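Long-range contacts in phiAB6 tailspike (PDB 5JS4), which probably fragments the exopolysaccharide of Acinetobacter baumannii, acting as a trimeric, beta-helical tailspike of a bacteriophage: residues V383-T388 against G413-I418; C437-I442 against A457-G462; P335-L340 against D365-I370; I376-A381 against A398-E403. All blocks are in the same frame, centred on the assembly; numbering follows the deposited sequence.

Interaction 1 (V383-T388 against G413-I418); sequences VGFNFT and GTFHNI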
loop_
_atom_site.group_PDB
_atom_site.type_symbol
_atom_site.label_atom_id
_atom_site.label_comp_id
_atom_site.label_asym_id
_atom_site.label_seq_id
_atom_site.Cartn_x
_atom_site.Cartn_y
_atom_site.Cartn_z
ATOM N N VAL A 383 5.854 20.289 3.762
ATOM C CA VAL A 383 6.982 19.590 3.153
ATOM C C VAL A 383 7.733 18.882 4.281
ATOM O O VAL A 383 8.157 19.515 5.247
ATOM C CB VAL A 383 7.888 20.521 2.297
ATOM C CG1 VAL A 383 8.031 21.900 2.928
ATOM C CG2 VAL A 383 9.247 19.880 2.032
ATOM N N GLY A 384 7.861 17.562 4.176
ATOM C CA GLY A 384 8.435 16.765 5.260
ATOM C C GLY A 384 7.613 16.888 6.534
ATOM O O GLY A 384 8.161 17.080 7.620
ATOM N N PHE A 385 6.295 16.773 6.380
ATOM C CA PHE A 385 5.326 17.003 7.449
ATOM C C PHE A 385 4.651 15.678 7.785
ATOM O O PHE A 385 3.906 15.136 6.972
ATOM C CB PHE A 385 4.293 18.028 6.971
ATOM C CG PHE A 385 3.333 18.494 8.035
ATOM C CD1 PHE A 385 2.174 17.776 8.312
ATOM C CD2 PHE A 385 3.563 19.676 8.730
ATOM C CE1 PHE A 385 1.277 18.219 9.271
ATOM C CE2 PHE A 385 2.672 20.120 9.696
ATOM C CZ PHE A 385 1.527 19.392 9.965
ATOM N N ASN A 386 4.912 15.159 8.980
ATOM C CA ASN A 386 4.436 13.836 9.364
ATOM C C ASN A 386 3.462 13.920 10.530
ATOM O O ASN A 386 3.775 14.492 11.573
ATOM C CB ASN A 386 5.624 12.945 9.701
ATOM C CG ASN A 386 6.601 12.829 8.549
ATOM O OD1 ASN A 386 7.790 13.135 8.689
ATOM N ND2 ASN A 386 6.103 12.413 7.393
ATOM N N PHE A 387 2.284 13.337 10.327
ATOM C CA PHE A 387 1.149 13.466 11.232
ATOM C C PHE A 387 0.547 12.077 11.435
ATOM O O PHE A 387 0.118 11.450 10.472
ATOM C CB PHE A 387 0.121 14.407 10.594
ATOM C CG PHE A 387 -0.955 14.881 11.529
ATOM C CD1 PHE A 387 -2.013 14.056 11.879
ATOM C CD2 PHE A 387 -0.928 16.172 12.032
ATOM C CE1 PHE A 387 -3.010 14.504 12.732
ATOM C CE2 PHE A 387 -1.921 16.625 12.881
ATOM C CZ PHE A 387 -2.964 15.790 13.234
ATOM N N THR A 388 0.518 11.588 12.672
ATOM C CA THR A 388 -0.022 10.250 12.926
ATOM C C THR A 388 -0.632 10.087 14.314
ATOM O O THR A 388 -0.252 10.777 15.255
ATOM C CB THR A 388 1.057 9.156 12.706
ATOM O OG1 THR A 388 0.433 7.865 12.627
ATOM C CG2 THR A 388 2.105 9.161 13.829
ATOM N N GLY A 413 3.647 15.290 2.692
ATOM C CA GLY A 413 3.013 15.227 4.000
ATOM C C GLY A 413 2.370 13.868 4.188
ATOM O O GLY A 413 1.783 13.332 3.250
ATOM N N THR A 414 2.489 13.306 5.387
ATOM C CA THR A 414 1.873 12.017 5.691
ATOM C C THR A 414 0.838 12.183 6.796
ATOM O O THR A 414 1.065 12.897 7.778
ATOM C CB THR A 414 2.914 10.948 6.083
ATOM O OG1 THR A 414 3.559 11.314 7.309
ATOM C CG2 THR A 414 3.958 10.785 4.978
ATOM N N PHE A 415 -0.297 11.514 6.614
ATOM C CA PHE A 415 -1.440 11.623 7.505
ATOM C C PHE A 415 -1.983 10.225 7.751
ATOM O O PHE A 415 -2.684 9.675 6.907
ATOM C CB PHE A 415 -2.494 12.539 6.887
ATOM C CG PHE A 415 -2.014 13.947 6.709
ATOM C CD1 PHE A 415 -2.074 14.851 7.762
ATOM C CD2 PHE A 415 -1.456 14.358 5.509
ATOM C CE1 PHE A 415 -1.612 16.147 7.609
ATOM C CE2 PHE A 415 -0.983 15.649 5.354
ATOM C CZ PHE A 415 -1.063 16.544 6.405
ATOM N N HIS A 416 -1.623 9.649 8.898
ATOM C CA HIS A 416 -1.942 8.254 9.206
ATOM C C HIS A 416 -2.647 8.113 10.541
ATOM O O HIS A 416 -2.376 8.862 11.472
ATOM C CB HIS A 416 -0.665 7.410 9.281
ATOM C CG HIS A 416 0.099 7.327 7.996
ATOM N ND1 HIS A 416 1.432 6.980 7.951
ATOM C CD2 HIS A 416 -0.274 7.551 6.715
ATOM C CE1 HIS A 416 1.844 6.984 6.696
ATOM N NE2 HIS A 416 0.827 7.322 5.925
ATOM N N ASN A 417 -3.517 7.111 10.643
ATOM C CA ASN A 417 -4.122 6.737 11.922
ATOM C C ASN A 417 -4.817 7.927 12.584
ATOM O O ASN A 417 -4.547 8.242 13.744
ATOM C CB ASN A 417 -3.073 6.149 12.893
ATOM C CG ASN A 417 -2.319 4.944 12.337
ATOM O OD1 ASN A 417 -1.262 4.584 12.861
ATOM N ND2 ASN A 417 -2.855 4.305 11.313
ATOM N N ILE A 418 -5.693 8.595 11.836
ATOM C CA ILE A 418 -6.426 9.745 12.356
ATOM C C ILE A 418 -7.912 9.432 12.424
ATOM O O ILE A 418 -8.509 8.987 11.439
ATOM C CB ILE A 418 -6.239 11.017 11.504
ATOM C CG1 ILE A 418 -4.757 11.263 11.200
ATOM C CG2 ILE A 418 -6.841 12.217 12.235
ATOM C CD1 ILE A 418 -4.515 12.358 10.181
HETATM O O HOH W 1 2.431 10.032 9.366
#

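Interaction 2 (C437-I442 against A457-G462); sequences CDFDNI and AHCGFG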
loop_
_atom_site.group_PDB
_atom_site.type_symbol
_atom_site.label_atom_id
_atom_site.label_comp_id
_atom_site.label_asym_id
_atom_site.label_seq_id
_atom_site.Cartn_x
_atom_site.Cartn_y
_atom_site.Cartn_z
ATOM N N CYS A 437 1.486 13.593 -1.197
ATOM C CA CYS A 437 1.143 13.350 0.198
ATOM C C CYS A 437 0.491 11.979 0.336
ATOM O O CYS A 437 -0.021 11.430 -0.638
ATOM C CB CYS A 437 0.213 14.449 0.715
ATOM S SG CYS A 437 1.006 16.071 0.858
ATOM N N ASP A 438 0.514 11.443 1.552
ATOM C CA ASP A 438 0.019 10.103 1.834
ATOM C C ASP A 438 -1.017 10.155 2.951
ATOM O O ASP A 438 -0.796 10.801 3.973
ATOM C CB ASP A 438 1.180 9.199 2.251
ATOM C CG ASP A 438 0.833 7.729 2.183
ATOM O OD1 ASP A 438 0.342 7.286 1.126
ATOM O OD2 ASP A 438 1.071 7.012 3.181
ATOM N N PHE A 439 -2.136 9.469 2.738
ATOM C CA PHE A 439 -3.244 9.421 3.684
ATOM C C PHE A 439 -3.621 7.955 3.867
ATOM O O PHE A 439 -3.886 7.273 2.884
ATOM C CB PHE A 439 -4.444 10.188 3.133
ATOM C CG PHE A 439 -4.149 11.616 2.763
ATOM C CD1 PHE A 439 -3.575 11.929 1.536
ATOM C CD2 PHE A 439 -4.457 12.653 3.636
ATOM C CE1 PHE A 439 -3.312 13.244 1.189
ATOM C CE2 PHE A 439 -4.199 13.969 3.294
ATOM C CZ PHE A 439 -3.623 14.266 2.071
ATOM N N ASP A 440 -3.651 7.468 5.105
ATOM C CA ASP A 440 -3.899 6.041 5.345
ATOM C C ASP A 440 -4.499 5.793 6.725
ATOM O O ASP A 440 -4.093 6.415 7.712
ATOM C CB ASP A 440 -2.586 5.253 5.199
ATOM C CG ASP A 440 -2.794 3.768 4.869
ATOM O OD1 ASP A 440 -3.946 3.287 4.781
ATOM O OD2 ASP A 440 -1.774 3.068 4.689
ATOM N N ASN A 441 -5.448 4.863 6.785
ATOM C CA ASN A 441 -6.082 4.456 8.036
ATOM C C ASN A 441 -6.708 5.642 8.751
ATOM O O ASN A 441 -6.404 5.946 9.906
ATOM C CB ASN A 441 -5.082 3.707 8.917
ATOM C CG ASN A 441 -4.571 2.442 8.257
ATOM O OD1 ASN A 441 -3.359 2.203 8.179
ATOM N ND2 ASN A 441 -5.489 1.635 7.752
ATOM N N ILE A 442 -7.598 6.302 8.018
ATOM C CA ILE A 442 -8.295 7.479 8.488
ATOM C C ILE A 442 -9.771 7.131 8.656
ATOM O O ILE A 442 -10.335 6.347 7.884
ATOM C CB ILE A 442 -8.080 8.651 7.510
ATOM C CG1 ILE A 442 -6.638 9.162 7.649
ATOM C CG2 ILE A 442 -9.077 9.780 7.756
ATOM C CD1 ILE A 442 -6.209 10.141 6.583
ATOM N N ALA A 457 -2.624 16.020 -6.411
ATOM C CA ALA A 457 -1.764 15.494 -7.462
ATOM C C ALA A 457 -0.779 14.482 -6.896
ATOM O O ALA A 457 -0.089 14.762 -5.922
ATOM C CB ALA A 457 -1.010 16.631 -8.133
ATOM N N HIS A 458 -0.724 13.304 -7.507
ATOM C CA HIS A 458 0.264 12.286 -7.140
ATOM C C HIS A 458 0.286 11.979 -5.645
ATOM O O HIS A 458 1.350 11.837 -5.042
ATOM C CB HIS A 458 1.651 12.700 -7.630
ATOM C CG HIS A 458 1.715 12.936 -9.103
ATOM N ND1 HIS A 458 1.608 11.919 -10.027
ATOM C CD2 HIS A 458 1.859 14.077 -9.815
ATOM C CE1 HIS A 458 1.693 12.424 -11.244
ATOM N NE2 HIS A 458 1.842 13.732 -11.143
ATOM N N CYS A 459 -0.904 11.872 -5.058
ATOM C CA CYS A 459 -1.045 11.531 -3.653
ATOM C C CYS A 459 -1.436 10.068 -3.517
ATOM O O CYS A 459 -1.982 9.473 -4.446
ATOM C CB CYS A 459 -2.101 12.413 -2.988
ATOM S SG CYS A 459 -1.589 14.133 -2.784
ATOM N N GLY A 460 -1.140 9.507 -2.351
ATOM C CA GLY A 460 -1.542 8.155 -2.005
ATOM C C GLY A 460 -2.672 8.186 -0.998
ATOM O O GLY A 460 -2.629 8.942 -0.024
ATOM N N PHE A 461 -3.686 7.366 -1.250
ATOM C CA PHE A 461 -4.812 7.201 -0.348
ATOM C C PHE A 461 -4.985 5.721 -0.053
ATOM O O PHE A 461 -5.158 4.913 -0.965
ATOM C CB PHE A 461 -6.080 7.783 -0.960
ATOM C CG PHE A 461 -6.010 9.260 -1.174
ATOM C CD1 PHE A 461 -6.365 10.136 -0.158
ATOM C CD2 PHE A 461 -5.572 9.779 -2.383
ATOM C CE1 PHE A 461 -6.290 11.503 -0.347
ATOM C CE2 PHE A 461 -5.496 11.146 -2.577
ATOM C CZ PHE A 461 -5.854 12.008 -1.558
ATOM N N GLY A 462 -4.916 5.381 1.228
ATOM C CA GLY A 462 -5.072 4.014 1.684
ATOM C C GLY A 462 -6.473 3.786 2.205
ATOM O O GLY A 462 -7.454 4.180 1.569
#

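Interaction 3 (P335-L340 against D365-I370); sequences PTIQNL and DHITLI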
loop_
_atom_site.group_PDB
_atom_site.type_symbol
_atom_site.label_atom_id
_atom_site.label_comp_id
_atom_site.label_asym_id
_atom_site.label_seq_id
_atom_site.Cartn_x
_atom_site.Cartn_y
_atom_site.Cartn_z
ATOM N N PRO A 335 8.753 21.930 15.691
ATOM C CA PRO A 335 8.481 20.774 14.832
ATOM C C PRO A 335 7.871 19.556 15.531
ATOM O O PRO A 335 7.751 18.507 14.909
ATOM C CB PRO A 335 9.872 20.416 14.301
ATOM C CG PRO A 335 10.790 20.816 15.401
ATOM C CD PRO A 335 10.187 22.049 16.013
ATOM N N THR A 336 7.490 19.693 16.799
ATOM C CA THR A 336 6.964 18.580 17.584
ATOM C C THR A 336 5.648 18.959 18.243
ATOM O O THR A 336 5.561 19.996 18.896
ATOM C CB THR A 336 7.960 18.193 18.697
ATOM O OG1 THR A 336 9.220 17.842 18.114
ATOM C CG2 THR A 336 7.441 17.029 19.535
ATOM N N ILE A 337 4.628 18.125 18.053
ATOM C CA ILE A 337 3.450 18.109 18.923
ATOM C C ILE A 337 3.206 16.643 19.250
ATOM O O ILE A 337 2.943 15.857 18.351
ATOM C CB ILE A 337 2.184 18.701 18.270
ATOM C CG1 ILE A 337 2.459 20.098 17.709
ATOM C CG2 ILE A 337 1.051 18.763 19.289
ATOM C CD1 ILE A 337 1.321 20.680 16.897
ATOM N N GLN A 338 3.301 16.269 20.522
ATOM C CA GLN A 338 3.169 14.858 20.877
ATOM C C GLN A 338 2.687 14.608 22.294
ATOM O O GLN A 338 2.860 15.444 23.182
ATOM C CB GLN A 338 4.494 14.121 20.652
ATOM C CG GLN A 338 5.633 14.548 21.562
ATOM C CD GLN A 338 6.876 13.689 21.386
ATOM O OE1 GLN A 338 7.226 13.306 20.270
ATOM N NE2 GLN A 338 7.550 13.389 22.488
ATOM N N ASN A 339 2.086 13.434 22.485
ATOM C CA ASN A 339 1.743 12.930 23.806
ATOM C C ASN A 339 0.840 13.916 24.537
ATOM O O ASN A 339 1.074 14.239 25.698
ATOM C CB ASN A 339 3.033 12.682 24.599
ATOM C CG ASN A 339 2.793 11.959 25.906
ATOM O OD1 ASN A 339 2.026 11.004 25.961
ATOM N ND2 ASN A 339 3.453 12.410 26.968
ATOM N N LEU A 340 -0.192 14.389 23.842
ATOM C CA LEU A 340 -0.936 15.565 24.277
ATOM C C LEU A 340 -2.443 15.381 24.187
ATOM O O LEU A 340 -2.955 14.829 23.220
ATOM C CB LEU A 340 -0.533 16.771 23.427
ATOM C CG LEU A 340 -1.279 18.086 23.670
ATOM C CD1 LEU A 340 -0.993 18.627 25.062
ATOM C CD2 LEU A 340 -0.896 19.098 22.602
ATOM N N ASP A 365 2.361 13.482 16.626
ATOM C CA ASP A 365 1.896 12.130 16.917
ATOM C C ASP A 365 1.361 11.953 18.325
ATOM O O ASP A 365 1.809 12.608 19.268
ATOM C CB ASP A 365 3.002 11.110 16.661
ATOM C CG ASP A 365 4.210 11.336 17.529
ATOM O OD1 ASP A 365 5.049 12.163 17.149
ATOM O OD2 ASP A 365 4.332 10.673 18.581
ATOM N N HIS A 366 0.404 11.039 18.446
ATOM C CA HIS A 366 -0.201 10.683 19.725
ATOM C C HIS A 366 -0.801 11.911 20.386
ATOM O O HIS A 366 -0.369 12.339 21.459
ATOM C CB HIS A 366 0.818 9.982 20.627
ATOM C CG HIS A 366 1.330 8.698 20.055
ATOM N ND1 HIS A 366 0.812 7.470 20.404
ATOM C CD2 HIS A 366 2.291 8.452 19.135
ATOM C CE1 HIS A 366 1.445 6.522 19.737
ATOM N NE2 HIS A 366 2.346 7.091 18.959
ATOM N N ILE A 367 -1.801 12.477 19.715
ATOM C CA ILE A 367 -2.529 13.620 20.243
ATOM C C ILE A 367 -4.032 13.372 20.240
ATOM O O ILE A 367 -4.556 12.592 19.439
ATOM C CB ILE A 367 -2.206 14.930 19.483
ATOM C CG1 ILE A 367 -2.695 14.882 18.026
ATOM C CG2 ILE A 367 -0.710 15.214 19.551
ATOM C CD1 ILE A 367 -2.598 16.212 17.304
ATOM N N THR A 368 -4.704 14.046 21.166
ATOM C CA THR A 368 -6.154 14.060 21.245
ATOM C C THR A 368 -6.577 15.515 21.372
ATOM O O THR A 368 -6.194 16.186 22.329
ATOM C CB THR A 368 -6.647 13.258 22.457
ATOM O OG1 THR A 368 -6.153 11.921 22.364
ATOM C CG2 THR A 368 -8.169 13.226 22.515
ATOM N N LEU A 369 -7.348 15.996 20.399
ATOM C CA LEU A 369 -7.808 17.385 20.384
ATOM C C LEU A 369 -9.324 17.421 20.363
ATOM O O LEU A 369 -9.957 16.684 19.605
ATOM C CB LEU A 369 -7.248 18.138 19.180
ATOM C CG LEU A 369 -5.720 18.161 19.061
ATOM C CD1 LEU A 369 -5.299 18.939 17.828
ATOM C CD2 LEU A 369 -5.063 18.754 20.296
ATOM N N ILE A 370 -9.890 18.285 21.205
ATOM C CA ILE A 370 -11.330 18.312 21.457
ATOM C C ILE A 370 -11.867 19.736 21.305
ATOM O O ILE A 370 -11.392 20.660 21.966
ATOM C CB ILE A 370 -11.661 17.776 22.867
ATOM C CG1 ILE A 370 -10.956 16.435 23.132
ATOM C CG2 ILE A 370 -13.164 17.601 23.039
ATOM C CD1 ILE A 370 -9.608 16.555 23.809
#

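Interaction 4 (I376-A381 against A398-E403); sequences IVVKQA and AGIYCE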
loop_
_atom_site.group_PDB
_atom_site.type_symbol
_atom_site.label_atom_id
_atom_site.label_comp_id
_atom_site.label_asym_id
_atom_site.label_seq_id
_atom_site.Cartn_x
_atom_site.Cartn_y
_atom_site.Cartn_z
ATOM N N ILE A 376 -5.626 21.866 14.066
ATOM C CA ILE A 376 -4.256 22.065 13.611
ATOM C C ILE A 376 -4.260 23.092 12.487
ATOM O O ILE A 376 -4.883 22.879 11.451
ATOM C CB ILE A 376 -3.634 20.749 13.101
ATOM C CG1 ILE A 376 -3.628 19.684 14.209
ATOM C CG2 ILE A 376 -2.229 20.992 12.558
ATOM C CD1 ILE A 376 -2.658 19.935 15.344
ATOM N N VAL A 377 -3.571 24.208 12.704
ATOM C CA VAL A 377 -3.433 25.246 11.693
ATOM C C VAL A 377 -2.018 25.177 11.138
ATOM O O VAL A 377 -1.059 25.520 11.824
ATOM C CB VAL A 377 -3.707 26.648 12.276
ATOM C CG1 VAL A 377 -3.523 27.727 11.215
ATOM C CG2 VAL A 377 -5.114 26.710 12.853
ATOM N N VAL A 378 -1.895 24.718 9.898
ATOM C CA VAL A 378 -0.597 24.619 9.241
ATOM C C VAL A 378 -0.278 25.955 8.591
ATOM O O VAL A 378 -1.084 26.476 7.825
ATOM C CB VAL A 378 -0.584 23.525 8.157
ATOM C CG1 VAL A 378 0.794 23.432 7.513
ATOM C CG2 VAL A 378 -0.989 22.179 8.747
ATOM N N LYS A 379 0.893 26.501 8.899
ATOM C CA LYS A 379 1.347 27.743 8.283
ATOM C C LYS A 379 2.258 27.431 7.101
ATOM O O LYS A 379 2.966 26.418 7.093
ATOM C CB LYS A 379 2.055 28.634 9.308
ATOM C CG LYS A 379 1.229 28.951 10.553
ATOM C CD LYS A 379 -0.069 29.695 10.262
ATOM C CE LYS A 379 0.172 31.165 9.962
ATOM N NZ LYS A 379 -1.101 31.891 9.684
ATOM N N GLN A 380 2.222 28.309 6.100
ATOM C CA GLN A 380 2.884 28.087 4.816
ATOM C C GLN A 380 2.409 26.763 4.193
ATOM O O GLN A 380 1.214 26.481 4.229
ATOM C CB GLN A 380 4.409 28.207 4.959
ATOM C CG GLN A 380 4.849 29.594 5.411
ATOM C CD GLN A 380 4.291 30.696 4.518
ATOM O OE1 GLN A 380 4.379 30.616 3.289
ATOM N NE2 GLN A 380 3.701 31.720 5.128
ATOM N N ALA A 381 3.308 25.959 3.630
ATOM C CA ALA A 381 2.902 24.731 2.940
ATOM C C ALA A 381 3.617 23.510 3.502
ATOM O O ALA A 381 4.722 23.614 4.036
ATOM C CB ALA A 381 3.167 24.854 1.448
ATOM N N ALA A 398 -12.469 22.629 10.920
ATOM C CA ALA A 398 -11.576 21.611 10.370
ATOM C C ALA A 398 -10.682 21.002 11.439
ATOM O O ALA A 398 -10.285 21.673 12.390
ATOM C CB ALA A 398 -10.724 22.200 9.255
ATOM N N GLY A 399 -10.367 19.720 11.279
ATOM C CA GLY A 399 -9.357 19.081 12.112
ATOM C C GLY A 399 -7.980 19.627 11.770
ATOM O O GLY A 399 -7.198 19.967 12.656
ATOM N N ILE A 400 -7.696 19.706 10.472
ATOM C CA ILE A 400 -6.424 20.215 9.966
ATOM C C ILE A 400 -6.709 21.210 8.843
ATOM O O ILE A 400 -7.416 20.885 7.890
ATOM C CB ILE A 400 -5.531 19.075 9.432
ATOM C CG1 ILE A 400 -5.306 18.017 10.518
ATOM C CG2 ILE A 400 -4.197 19.626 8.943
ATOM C CD1 ILE A 400 -4.710 16.720 10.011
ATOM N N TYR A 401 -6.154 22.414 8.964
ATOM C CA TYR A 401 -6.366 23.479 7.987
ATOM C C TYR A 401 -5.035 24.022 7.475
ATOM O O TYR A 401 -4.174 24.405 8.266
ATOM C CB TYR A 401 -7.184 24.616 8.607
ATOM C CG TYR A 401 -7.306 25.837 7.717
ATOM C CD1 TYR A 401 -7.741 25.722 6.401
ATOM C CD2 TYR A 401 -6.992 27.109 8.195
ATOM C CE1 TYR A 401 -7.855 26.834 5.583
ATOM C CE2 TYR A 401 -7.106 28.228 7.383
ATOM C CZ TYR A 401 -7.538 28.084 6.078
ATOM O OH TYR A 401 -7.654 29.187 5.264
ATOM N N CYS A 402 -4.882 24.051 6.151
ATOM C CA CYS A 402 -3.700 24.622 5.504
ATOM C C CYS A 402 -4.124 25.622 4.430
ATOM O O CYS A 402 -4.609 25.240 3.364
ATOM C CB CYS A 402 -2.833 23.518 4.891
ATOM S SG CYS A 402 -1.363 24.112 4.024
ATOM N N GLU A 403 -3.930 26.904 4.725
ATOM C CA GLU A 403 -4.300 27.988 3.818
ATOM C C GLU A 403 -3.338 28.095 2.634
ATOM O O GLU A 403 -3.772 28.293 1.494
ATOM C CB GLU A 403 -4.326 29.315 4.587
ATOM C CG GLU A 403 -4.777 30.519 3.767
ATOM C CD GLU A 403 -4.683 31.834 4.525
ATOM O OE1 GLU A 403 -4.194 31.846 5.674
ATOM O OE2 GLU A 403 -5.100 32.868 3.963
HETATM O O HOH W 2 -3.590 27.433 7.513
HETATM O O HOH W 3 -1.827 30.796 6.949
#

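Interaction 1 (V383-T388 against G413-I418)
Phe385 and Phe387 both pack against the ring of Phe415, and this aromatic cluster forms the tight side of a pair of parallel strands. The Phe415 ring reaches both partners obliquely: its CE1 is 3.9 Å from Phe385 CE1, and its CD1 is 3.6 Å from Phe387 CB. Neither pair is stacked, since the Phe415 plane is inclined by 35° to each of the other two. Phe415 CG lies beside its own backbone N (chi1 -63°), whereas CG of both partners is anti to N, and these differing turns bring the rings together. At the far end, Ile418 CD1 meets Phe387 CD1 at 3.5 Å, the two side chains crossing at about a right angle.

The opposite face, with Asn386, Thr388, Thr414 and His416, is polar and includes water. Asn386 ND2 gives a nearly straight hydrogen bond (165°) to Thr414 OG1 at 2.8 Å, with the hydroxyl close to the amide plane. One water bridges this OG1, 2.7 Å away, and Phe387 O, to which it donates over 2.9 Å. That carbonyl also accepts the backbone N-H of His416 (N to O 3.0 Å), so two donors hold it. Residues of a second subunit, among them Asn389 and Asn417, pack against this face.

Strands 362-370 and 438-447 flank the pair. Phe385 and Phe387 rest on Ile364 of the former, while the latter supplies Phe439 to meet the Phe415 ring and Asp438 to bond His416 NE2.

Interaction 2 (C437-I442 against A457-G462)
Phe439 and Phe461 lie side by side and point the same way, their ring planes only 6° from parallel. The rings are slid apart and barely overlap, with centroids 4.9 Å apart, and the touching atoms are Phe439 CD1 and Phe461 CE1 at 3.3 Å. The match follows from nearly equal first torsions: in each residue CG stands beside the backbone N (chi1 -56° and -64°). Gly460 O lies in the plane of the Phe439 ring, at its edge, 3.5 Å from CD1, and accepts the backbone N-H of the same phenylalanine.

Two residues earlier Cys437 and Cys459 pair across the strands, without a disulfide. Cys437 N donates to Cys459 SG over 3.5 Å, the sulfur serving as a long acceptor, and Cys437 CB lies 3.9 Å from that SG. Backbone bonds from Gly460 N to Cys437 O (2.8 Å) and from Gly462 N to Phe439 O (2.7 Å) fix the register. Beside the last of these, Asp440 OD1 rests 3.4 Å from Gly462 CA and accepts a hydrogen bond from Lys463 N.

A second shell sets these groups in place. Asn489 OD1 receives Cys459 N-H, and Trp477 stands edge-to-face to Phe461. At the subunit boundary, Asp438 packs on Lys463 of a second subunit, and Tyr494 of that subunit stacks on His458. Like residues aligned from coil to coil, with aromatic rings inside, are characteristic of the parallel beta-helix, here of the pectate lyase-like family.

Interaction 3 (P335-L340 against D365-I370)
Asp365 begins the contact by lying alongside Gln338, both side chains pointing the same way. Its backbone N donates to Ile337 O at 3.0 Å, setting the register of the parallel strands. The Asp365 carboxylate and the Gln338 amide are turned 75° from one another, and their nearest oxygens, OD1 and OE1, stay 4.0 Å apart. Asp365 CG sits between the backbone N and the carbonyl carbon (chi1 61°), and Gln338 CG does likewise, which keeps the two chains abreast.

His366 is at a corner of the chain, and so is Asn339 across from it, each with positive phi. His366 O accepts Leu340 N-H over 3.1 Å. Asn339 N makes two weak bonds here, to Asp365 O at 3.3 Å and, strongly bent, to His366 O at 2.9 Å.

Ile367 then turns inward. Its CG2 branch touches Ile337 CG2 at 4.0 Å and Leu340 CB at 4.2 Å. Next, Thr368 N donates to Leu340 O at 2.8 Å, while its hydroxyl bonds Gly303 O. Further on, Leu369 packs on Phe354, and Ile370 joins Arg343 and Tyr394 around a malonic acid molecule, probably from the crystallisation medium.

The chemistry thus divides by face: aliphatic branches meet inside, polar side chains of Asp365 and Gln338 run together on the other face, and hydrogen bonding between the segments is a main-chain matter that carries the pairing round the corner.

Interaction 4 (I376-A381 against A398-E403)
Val378 meets Ile400 branch to branch, CG2 to CG2 at 4.1 Å, their side chains set at a slant to each other. The other Val378 methyl, CG1, is anti to the backbone N (chi1 -179°) and heads for the sulfur of Cys402, whose CB lies 4.0 Å from Val378 CB. Ile376 adds its CB against Ile400 CG1 at 4.1 Å. All these groups share the inner face, where Phe385 packs against Val378, and Phe387 against Ile376 and Ile400.

Tyr401 points to the outer face, and its hydroxyl bonds Asp431. Its main chain joins the strands: Tyr401 N donates to Ile376 O and Val378 N to Tyr401 O, each 2.8 Å and nearly straight. Beyond Val378 the strands part, and a water accepts Glu403 N-H at 2.9 Å. A second water links Lys379 NZ (3.0 Å) with Glu403 OE1 (2.9 Å), so the oppositely charged ends, 5.1 Å apart from NZ to OE1, are bridged by water and not in direct contact.

Aliphatic side chains stacked from one coil to the next, with polar groups outside, mark this as one wall of a right-handed parallel beta-helix.

Overall arrangement
The four contacts join successive coils of one parallel beta-helix. Interactions 3, 1 and 2 follow one another along a single face, through strands 362-370, 381-393, 413-421 and 438-447; the centres of 3 and 1 are about 12 Å apart, those of 1 and 2 about 10 Å. Interaction 4 belongs to another wall, the sheet holding strands 374-379 and 398-402. Its segments alternate with those of interaction 1 along the chain, and the two meet across the interior, about 12 Å between centres. Interactions 1, 2 and 3 also touch a second subunit, whereas no other chain touches interaction 4, so the first face helps build the trimer.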